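Long-range contacts in carbamate kinase (Aeropyrum pernix, PDB 2E9Y), which probably catalyses the reversible transfer of a phosphoryl group between ATP and carbamate, giving ADP and carbamoyl phosphate: residues A[292-297]-A[310-315]; A[229-234]-A[303-308]; A[60-65]-A[83-88]. All coordinates share one frame; numbering follows the deposited sequence.

How the interactions relate
All three contacts are buried, but they lie in two separate regions. Interactions 1 and 2 have centres about 7 Å apart and share one corner of the main sheet. Strand 293-297 of interaction 1 pairs in parallel with the strand of interaction 2, and the helix end of interaction 2 sits in the chain between the two strands of interaction 1. Interaction 3, on the opposite side of the chain's centre and with its own centre about 30 Å from theirs, joins two helices beside the second subunit. The chemistry follows: backbone bonding within the sheet in interaction 1, aliphatic packing on the sheet in interaction 2, and mixed aliphatic and aromatic packing in interaction 3.

Interaction 1. Residues A[292-297]-A[310-315]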
loop_
_atom_site.group_PDB
_atom_site.type_symbol
_atom_site.label_atom_id
_atom_site.label_comp_id
_atom_site.label_asym_id
_atom_site.label_seq_id
_atom_site.Cartn_x
_atom_site.Cartn_y
_atom_site.Cartn_z
ATOM N N PRO A 292 21.448 -19.785 -13.101
ATOM C CA PRO A 292 21.659 -18.648 -14.000
ATOM C C PRO A 292 20.751 -17.452 -13.711
ATOM O O PRO A 292 19.662 -17.595 -13.159
ATOM C CB PRO A 292 21.376 -19.236 -15.383
ATOM C CG PRO A 292 21.675 -20.690 -15.216
ATOM C CD PRO A 292 21.092 -20.994 -13.864
ATOM N N ALA A 293 21.223 -16.272 -14.090
ATOM C CA ALA A 293 20.463 -15.039 -13.936
ATOM C C ALA A 293 20.540 -14.405 -15.316
ATOM O O ALA A 293 21.505 -14.626 -16.043
ATOM C CB ALA A 293 21.110 -14.133 -12.900
ATOM N N VAL A 294 19.529 -13.635 -15.696
ATOM C CA VAL A 294 19.562 -13.008 -17.007
ATOM C C VAL A 294 19.144 -11.541 -16.948
ATOM O O VAL A 294 18.242 -11.167 -16.197
ATOM C CB VAL A 294 18.667 -13.785 -18.005
ATOM C CG1 VAL A 294 17.222 -13.810 -17.511
ATOM C CG2 VAL A 294 18.768 -13.160 -19.388
ATOM N N ILE A 295 19.834 -10.715 -17.729
ATOM C CA ILE A 295 19.548 -9.288 -17.799
ATOM C C ILE A 295 19.189 -8.968 -19.243
ATOM O O ILE A 295 19.988 -9.202 -20.156
ATOM C CB ILE A 295 20.770 -8.450 -17.381
ATOM C CG1 ILE A 295 21.127 -8.748 -15.921
ATOM C CG2 ILE A 295 20.470 -6.962 -17.560
ATOM C CD1 ILE A 295 22.445 -8.146 -15.471
ATOM N N GLY A 296 17.986 -8.447 -19.456
ATOM C CA GLY A 296 17.573 -8.131 -20.810
ATOM C C GLY A 296 16.556 -7.015 -20.924
ATOM O O GLY A 296 16.276 -6.306 -19.958
ATOM N N SER A 297 16.002 -6.880 -22.124
ATOM C CA SER A 297 15.017 -5.851 -22.439
ATOM C C SER A 297 13.592 -6.268 -22.082
ATOM O O SER A 297 13.215 -7.428 -22.254
ATOM C CB SER A 297 15.097 -5.529 -23.938
ATOM O OG SER A 297 14.135 -4.568 -24.320
ATOM N N GLY A 310 18.998 -11.309 -24.316
ATOM C CA GLY A 310 19.628 -10.669 -23.175
ATOM C C GLY A 310 20.945 -11.319 -22.796
ATOM O O GLY A 310 21.463 -12.167 -23.525
ATOM N N THR A 311 21.487 -10.926 -21.649
ATOM C CA THR A 311 22.752 -11.471 -21.176
ATOM C C THR A 311 22.545 -12.515 -20.087
ATOM O O THR A 311 22.029 -12.211 -19.015
ATOM C CB THR A 311 23.656 -10.361 -20.609
ATOM O OG1 THR A 311 23.898 -9.380 -21.623
ATOM C CG2 THR A 311 24.987 -10.939 -20.140
ATOM N N VAL A 312 22.946 -13.752 -20.367
ATOM C CA VAL A 312 22.815 -14.818 -19.387
ATOM C C VAL A 312 24.091 -14.884 -18.550
ATOM O O VAL A 312 25.185 -15.093 -19.081
ATOM C CB VAL A 312 22.594 -16.184 -20.066
ATOM C CG1 VAL A 312 22.421 -17.265 -19.012
ATOM C CG2 VAL A 312 21.377 -16.122 -20.971
ATOM N N VAL A 313 23.950 -14.680 -17.246
ATOM C CA VAL A 313 25.083 -14.727 -16.333
ATOM C C VAL A 313 25.154 -16.163 -15.828
ATOM O O VAL A 313 24.258 -16.626 -15.121
ATOM C CB VAL A 313 24.887 -13.744 -15.155
ATOM C CG1 VAL A 313 26.081 -13.803 -14.221
ATOM C CG2 VAL A 313 24.703 -12.325 -15.695
ATOM N N MET A 314 26.225 -16.859 -16.202
ATOM C CA MET A 314 26.408 -18.265 -15.848
ATOM C C MET A 314 27.330 -18.518 -14.660
ATOM O O MET A 314 28.125 -17.663 -14.278
ATOM C CB MET A 314 26.937 -19.022 -17.070
ATOM C CG MET A 314 26.204 -18.689 -18.362
ATOM S SD MET A 314 26.943 -19.458 -19.820
ATOM C CE MET A 314 28.299 -18.324 -20.160
ATOM N N LEU A 315 27.222 -19.717 -14.095
ATOM C CA LEU A 315 28.020 -20.120 -12.942
ATOM C C LEU A 315 29.505 -20.205 -13.294
ATOM O O LEU A 315 29.897 -20.445 -14.428
ATOM C CB LEU A 315 27.520 -21.487 -12.469
ATOM C CG LEU A 315 27.513 -21.618 -10.943
ATOM C CD1 LEU A 315 27.063 -23.005 -10.480
ATOM C CD2 LEU A 315 28.890 -21.386 -10.319
#
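Strands 293-297 and 311-314 run antiparallel, their directions 160° apart, with the hydrogen-bonded pairs Ala293-Val313 and Ile295-Thr311 flanking the non-hydrogen-bonded pair Val294-Val312. Each hydrogen-bonded pair exchanges two bonds. Val313 N reaches Ala293 O at 2.7 Å, and Thr311 N reaches Ile295 O at 2.7 Å. The return bonds are longer, 3.2 Å from Ala293 N to Val313 O and 3.0 Å from Ile295 N to Thr311 O. Thr311 O also receives a CA-H...O contact from Val294 CA at 3.3 Å.

Val294 turns CG2 anti to its own N (CG1 stands at chi1 60°), which brings that methyl to 3.4 Å from Thr311 O and to 4.3 Å from Val312 CG2. Leu307 touches both valines on this face. The other face carries Ala293, Ile295, Thr311 and Val313; the first two and Val313 pack on helix 275-289. Thr311 OG1 bonds with Leu253 O and Val241 N. Just before the second strand, Gly310 CA comes within 4.0 Å of Gly296 CA, and its positive phi of 77° is one that glycine adopts easily.

The polar work across this pair is done by the backbone: four N-H groups and four C=O groups satisfy one another in a buried setting, while mostly aliphatic side chains are left to bind the sheet to the layers packed on its faces.

Interaction 2. Residues A[229-234]-A[303-308]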
loop_
_atom_site.group_PDB
_atom_site.type_symbol
_atom_site.label_atom_id
_atom_site.label_comp_id
_atom_site.label_asym_id
_atom_site.label_seq_id
_atom_site.Cartn_x
_atom_site.Cartn_y
_atom_site.Cartn_z
ATOM N N ALA A 229 14.280 -19.362 -5.937
ATOM C CA ALA A 229 13.747 -19.177 -7.279
ATOM C C ALA A 229 14.616 -19.910 -8.289
ATOM O O ALA A 229 15.812 -20.110 -8.070
ATOM C CB ALA A 229 13.684 -17.686 -7.623
ATOM N N ASP A 230 14.010 -20.301 -9.403
ATOM C CA ASP A 230 14.729 -21.009 -10.450
ATOM C C ASP A 230 15.483 -20.029 -11.342
ATOM O O ASP A 230 16.438 -20.404 -12.025
ATOM C CB ASP A 230 13.744 -21.823 -11.296
ATOM C CG ASP A 230 13.026 -22.890 -10.491
ATOM O OD1 ASP A 230 13.684 -23.865 -10.077
ATOM O OD2 ASP A 230 11.804 -22.754 -10.267
ATOM N N LEU A 231 15.063 -18.768 -11.330
ATOM C CA LEU A 231 15.705 -17.771 -12.173
ATOM C C LEU A 231 15.481 -16.345 -11.698
ATOM O O LEU A 231 14.421 -16.024 -11.166
ATOM C CB LEU A 231 15.176 -17.899 -13.607
ATOM C CG LEU A 231 15.638 -16.894 -14.670
ATOM C CD1 LEU A 231 17.126 -17.064 -14.932
ATOM C CD2 LEU A 231 14.858 -17.114 -15.959
ATOM N N LEU A 232 16.499 -15.509 -11.875
ATOM C CA LEU A 232 16.409 -14.093 -11.540
ATOM C C LEU A 232 16.450 -13.394 -12.890
ATOM O O LEU A 232 17.362 -13.618 -13.691
ATOM C CB LEU A 232 17.595 -13.622 -10.684
ATOM C CG LEU A 232 17.728 -12.095 -10.538
ATOM C CD1 LEU A 232 16.501 -11.525 -9.822
ATOM C CD2 LEU A 232 18.992 -11.747 -9.773
ATOM N N VAL A 233 15.448 -12.564 -13.146
ATOM C CA VAL A 233 15.364 -11.837 -14.402
ATOM C C VAL A 233 15.327 -10.339 -14.129
ATOM O O VAL A 233 14.540 -9.876 -13.306
ATOM C CB VAL A 233 14.077 -12.209 -15.172
ATOM C CG1 VAL A 233 14.006 -11.432 -16.485
ATOM C CG2 VAL A 233 14.035 -13.708 -15.427
ATOM N N ILE A 234 16.188 -9.589 -14.806
ATOM C CA ILE A 234 16.193 -8.140 -14.655
ATOM C C ILE A 234 15.825 -7.547 -16.008
ATOM O O ILE A 234 16.570 -7.685 -16.977
ATOM C CB ILE A 234 17.569 -7.606 -14.227
ATOM C CG1 ILE A 234 17.948 -8.185 -12.859
ATOM C CG2 ILE A 234 17.521 -6.087 -14.134
ATOM C CD1 ILE A 234 19.305 -7.751 -12.366
ATOM N N GLN A 303 11.528 -13.898 -24.647
ATOM C CA GLN A 303 12.730 -14.624 -25.045
ATOM C C GLN A 303 13.746 -14.634 -23.911
ATOM O O GLN A 303 14.427 -15.636 -23.688
ATOM C CB GLN A 303 13.363 -13.986 -26.285
ATOM C CG GLN A 303 12.504 -14.086 -27.538
ATOM C CD GLN A 303 12.242 -15.525 -27.948
ATOM O OE1 GLN A 303 13.166 -16.266 -28.285
ATOM N NE2 GLN A 303 10.977 -15.929 -27.916
ATOM N N VAL A 304 13.843 -13.516 -23.194
ATOM C CA VAL A 304 14.786 -13.409 -22.074
ATOM C C VAL A 304 14.606 -14.531 -21.051
ATOM O O VAL A 304 15.564 -15.114 -20.558
ATOM C CB VAL A 304 14.632 -12.043 -21.379
ATOM C CG1 VAL A 304 15.476 -12.027 -20.104
ATOM C CG2 VAL A 304 15.102 -10.923 -22.290
ATOM N N LEU A 305 13.324 -14.794 -20.707
ATOM C CA LEU A 305 12.948 -15.835 -19.752
ATOM C C LEU A 305 13.405 -17.228 -20.219
ATOM O O LEU A 305 13.745 -18.100 -19.432
ATOM C CB LEU A 305 11.428 -15.807 -19.580
ATOM C CG LEU A 305 10.987 -14.889 -18.436
ATOM C CD1 LEU A 305 11.262 -15.497 -17.060
ATOM C CD2 LEU A 305 11.697 -13.535 -18.455
ATOM N N SER A 306 13.366 -17.416 -21.555
ATOM C CA SER A 306 13.813 -18.686 -22.141
ATOM C C SER A 306 15.344 -18.762 -22.294
ATOM O O SER A 306 15.906 -19.748 -22.770
ATOM C CB SER A 306 13.146 -18.826 -23.514
ATOM O OG SER A 306 11.726 -18.885 -23.358
ATOM N N LEU A 307 16.010 -17.653 -21.895
ATOM C CA LEU A 307 17.456 -17.540 -22.015
ATOM C C LEU A 307 17.886 -17.430 -23.475
ATOM O O LEU A 307 18.995 -17.792 -23.847
ATOM C CB LEU A 307 18.110 -18.740 -21.329
ATOM C CG LEU A 307 17.758 -18.806 -19.838
ATOM C CD1 LEU A 307 18.547 -19.890 -19.106
ATOM C CD2 LEU A 307 18.038 -17.498 -19.093
ATOM N N GLN A 308 16.964 -16.957 -24.333
ATOM C CA GLN A 308 17.278 -16.837 -25.754
ATOM C C GLN A 308 17.545 -15.384 -26.166
ATOM O O GLN A 308 17.793 -15.065 -27.315
ATOM C CB GLN A 308 16.098 -17.384 -26.551
ATOM C CG GLN A 308 15.790 -18.846 -26.232
ATOM C CD GLN A 308 17.026 -19.688 -26.451
ATOM O OE1 GLN A 308 17.632 -19.718 -27.510
ATOM N NE2 GLN A 308 17.368 -20.437 -25.384
#
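Leu231 and Val233, on one face of strand 231-236, pack against the C-terminal end of helix 301-305, which closes in a Schellman motif; this is a helix lying on the sheet of the amino acid kinase fold. With CG anti to the backbone N (chi1 176°), Leu231 brings both methyls against the helix end. CD2 lies 3.8 Å from Leu305 O and also meets the Leu305 side chain, while CD1 approaches Leu307 CD2 at 4.3 Å. Trp47 touches both Leu231 and Leu305, extending this apolar patch.

Two residues on, Val233 meets Leu305 at about a right angle, methyl against methyl: CG2 is 3.7 Å from Leu305 CD1, and CG1 is 3.7 Å from Leu305 CD2. CG1 also touches Val304 CG1, at 4.0 Å. An alanine here would remove both of these methyls and is likely to open a gap beneath the Leu305 fork, leaving its end freer to turn.

The helix end itself is fixed by its backbone. Leu307, at positive phi (69°), turns the chain out of the helix, and Gln308 N bonds back to Gln303 O at 2.9 Å.

Interaction 3. Residues A[60-65]-A[83-88]; sequences GYLSEA and AMTQAW
Helices 56-67 and 78-103 meet through Leu62, which points at the turn from Met84 to Trp88; over the two segments the axes come to 10.7 Å and their directions differ by 125°. The closest pair of CA atoms is that of Leu62 and Thr85, 8.5 Å apart, so side chains fill the space between the backbones.

Leu62 is the central side chain. Its CD1 methyl reaches between two neighbours on the opposing helix, 3.7 Å from Met84 CB and equally 3.7 Å from Thr85 CG2. Further back, Leu62 CG lies at the edge of the Trp88 indole, 4.0 Å from CZ3, and the two side chains slide past each other in opposite directions. Trp88 holds its CG anti to the backbone N (chi1 172°), which brings the six-membered ring up against helix 56-67. There Tyr61 comes up obliquely, CD2 to Trp88 CH2 at 3.7 Å, with the ring centroids 5.8 Å apart and the planes inclined at 67°.

The polar ends find their partners elsewhere. Tyr61 OH bonds to Pro74 O of the second subunit, and Thr85 OG1 bonds with Thr82 O and Asn55 ND2. Met84 packs on Trp88 of the second subunit, and Trp88 on its Met84.

Between the segments the contact is therefore wholly apolar, built of aliphatic carbons and aromatic rings. The same tyrosine, methionine and tryptophan also touch the other chain, so the packing of these helices is continuous with the dimer interface.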
loop_
_atom_site.group_PDB
_atom_site.type_symbol
_atom_site.label_atom_id
_atom_site.label_comp_id
_atom_site.label_asym_id
_atom_site.label_seq_id
_atom_site.Cartn_x
_atom_site.Cartn_y
_atom_site.Cartn_z
ATOM N N GLY A 60 9.871 10.179 -5.262
ATOM C CA GLY A 60 10.353 11.547 -5.342
ATOM C C GLY A 60 9.177 12.507 -5.396
ATOM O O GLY A 60 9.183 13.557 -4.748
ATOM N N TYR A 61 8.158 12.136 -6.169
ATOM C CA TYR A 61 6.947 12.937 -6.307
ATOM C C TYR A 61 6.284 13.118 -4.945
ATOM O O TYR A 61 5.914 14.232 -4.564
ATOM C CB TYR A 61 5.970 12.251 -7.271
ATOM C CG TYR A 61 4.568 12.836 -7.270
ATOM C CD1 TYR A 61 4.292 14.044 -7.910
ATOM C CD2 TYR A 61 3.522 12.177 -6.628
ATOM C CE1 TYR A 61 3.000 14.582 -7.911
ATOM C CE2 TYR A 61 2.233 12.701 -6.617
ATOM C CZ TYR A 61 1.975 13.904 -7.263
ATOM O OH TYR A 61 0.695 14.412 -7.270
ATOM N N LEU A 62 6.121 12.021 -4.209
ATOM C CA LEU A 62 5.504 12.092 -2.889
ATOM C C LEU A 62 6.303 12.983 -1.944
ATOM O O LEU A 62 5.734 13.773 -1.194
ATOM C CB LEU A 62 5.370 10.692 -2.291
ATOM C CG LEU A 62 4.384 9.797 -3.047
ATOM C CD1 LEU A 62 4.351 8.411 -2.401
ATOM C CD2 LEU A 62 2.987 10.431 -3.006
ATOM N N SER A 63 7.625 12.846 -1.974
ATOM C CA SER A 63 8.485 13.663 -1.123
ATOM C C SER A 63 8.261 15.153 -1.424
ATOM O O SER A 63 8.163 15.976 -0.510
ATOM C CB SER A 63 9.951 13.296 -1.363
ATOM O OG SER A 63 10.179 11.929 -1.057
ATOM N N GLU A 64 8.174 15.490 -2.706
ATOM C CA GLU A 64 7.955 16.875 -3.117
ATOM C C GLU A 64 6.583 17.363 -2.658
ATOM O O GLU A 64 6.444 18.494 -2.191
ATOM C CB GLU A 64 8.033 17.010 -4.637
ATOM C CG GLU A 64 9.391 16.724 -5.253
ATOM C CD GLU A 64 9.404 17.040 -6.729
ATOM O OE1 GLU A 64 9.332 18.237 -7.072
ATOM O OE2 GLU A 64 9.469 16.093 -7.542
ATOM N N ALA A 65 5.575 16.505 -2.813
ATOM C CA ALA A 65 4.210 16.840 -2.429
ATOM C C ALA A 65 4.108 17.200 -0.952
ATOM O O ALA A 65 3.541 18.229 -0.602
ATOM C CB ALA A 65 3.270 15.672 -2.745
ATOM N N ALA A 83 6.262 2.931 1.305
ATOM C CA ALA A 83 5.124 2.015 1.451
ATOM C C ALA A 83 3.994 2.463 0.529
ATOM O O ALA A 83 3.350 1.646 -0.143
ATOM C CB ALA A 83 4.640 1.987 2.902
ATOM N N MET A 84 3.747 3.768 0.497
ATOM C CA MET A 84 2.721 4.324 -0.372
ATOM C C MET A 84 2.959 3.931 -1.828
ATOM O O MET A 84 2.047 3.562 -2.558
ATOM C CB MET A 84 2.748 5.846 -0.231
ATOM C CG MET A 84 2.061 6.328 1.049
ATOM S SD MET A 84 1.966 8.121 1.138
ATOM C CE MET A 84 1.462 8.257 2.859
ATOM N N THR A 85 4.214 4.026 -2.280
ATOM C CA THR A 85 4.510 3.687 -3.672
ATOM C C THR A 85 4.278 2.207 -3.966
ATOM O O THR A 85 4.022 1.835 -5.113
ATOM C CB THR A 85 5.973 4.058 -4.092
ATOM O OG1 THR A 85 6.923 3.260 -3.372
ATOM C CG2 THR A 85 6.241 5.532 -3.836
ATOM N N GLN A 86 4.374 1.355 -2.951
ATOM C CA GLN A 86 4.137 -0.067 -3.190
ATOM C C GLN A 86 2.666 -0.283 -3.536
ATOM O O GLN A 86 2.337 -1.106 -4.388
ATOM C CB GLN A 86 4.528 -0.921 -1.969
ATOM C CG GLN A 86 6.024 -0.878 -1.644
ATOM C CD GLN A 86 6.441 -1.860 -0.548
ATOM O OE1 GLN A 86 5.616 -2.330 0.238
ATOM N NE2 GLN A 86 7.739 -2.156 -0.486
ATOM N N ALA A 87 1.777 0.466 -2.890
ATOM C CA ALA A 87 0.348 0.338 -3.173
ATOM C C ALA A 87 -0.006 1.048 -4.481
ATOM O O ALA A 87 -0.815 0.554 -5.271
ATOM C CB ALA A 87 -0.465 0.925 -2.024
ATOM N N TRP A 88 0.610 2.206 -4.703
ATOM C CA TRP A 88 0.370 2.999 -5.906
ATOM C C TRP A 88 0.777 2.210 -7.157
ATOM O O TRP A 88 -0.068 1.880 -7.992
ATOM C CB TRP A 88 1.151 4.317 -5.783
ATOM C CG TRP A 88 1.214 5.218 -6.990
ATOM C CD1 TRP A 88 0.577 5.061 -8.194
ATOM C CD2 TRP A 88 1.994 6.416 -7.103
ATOM N NE1 TRP A 88 0.923 6.090 -9.049
ATOM C CE2 TRP A 88 1.787 6.935 -8.399
ATOM C CE3 TRP A 88 2.848 7.102 -6.226
ATOM C CZ2 TRP A 88 2.409 8.111 -8.844
ATOM C CZ3 TRP A 88 3.465 8.269 -6.668
ATOM C CH2 TRP A 88 3.241 8.760 -7.967
#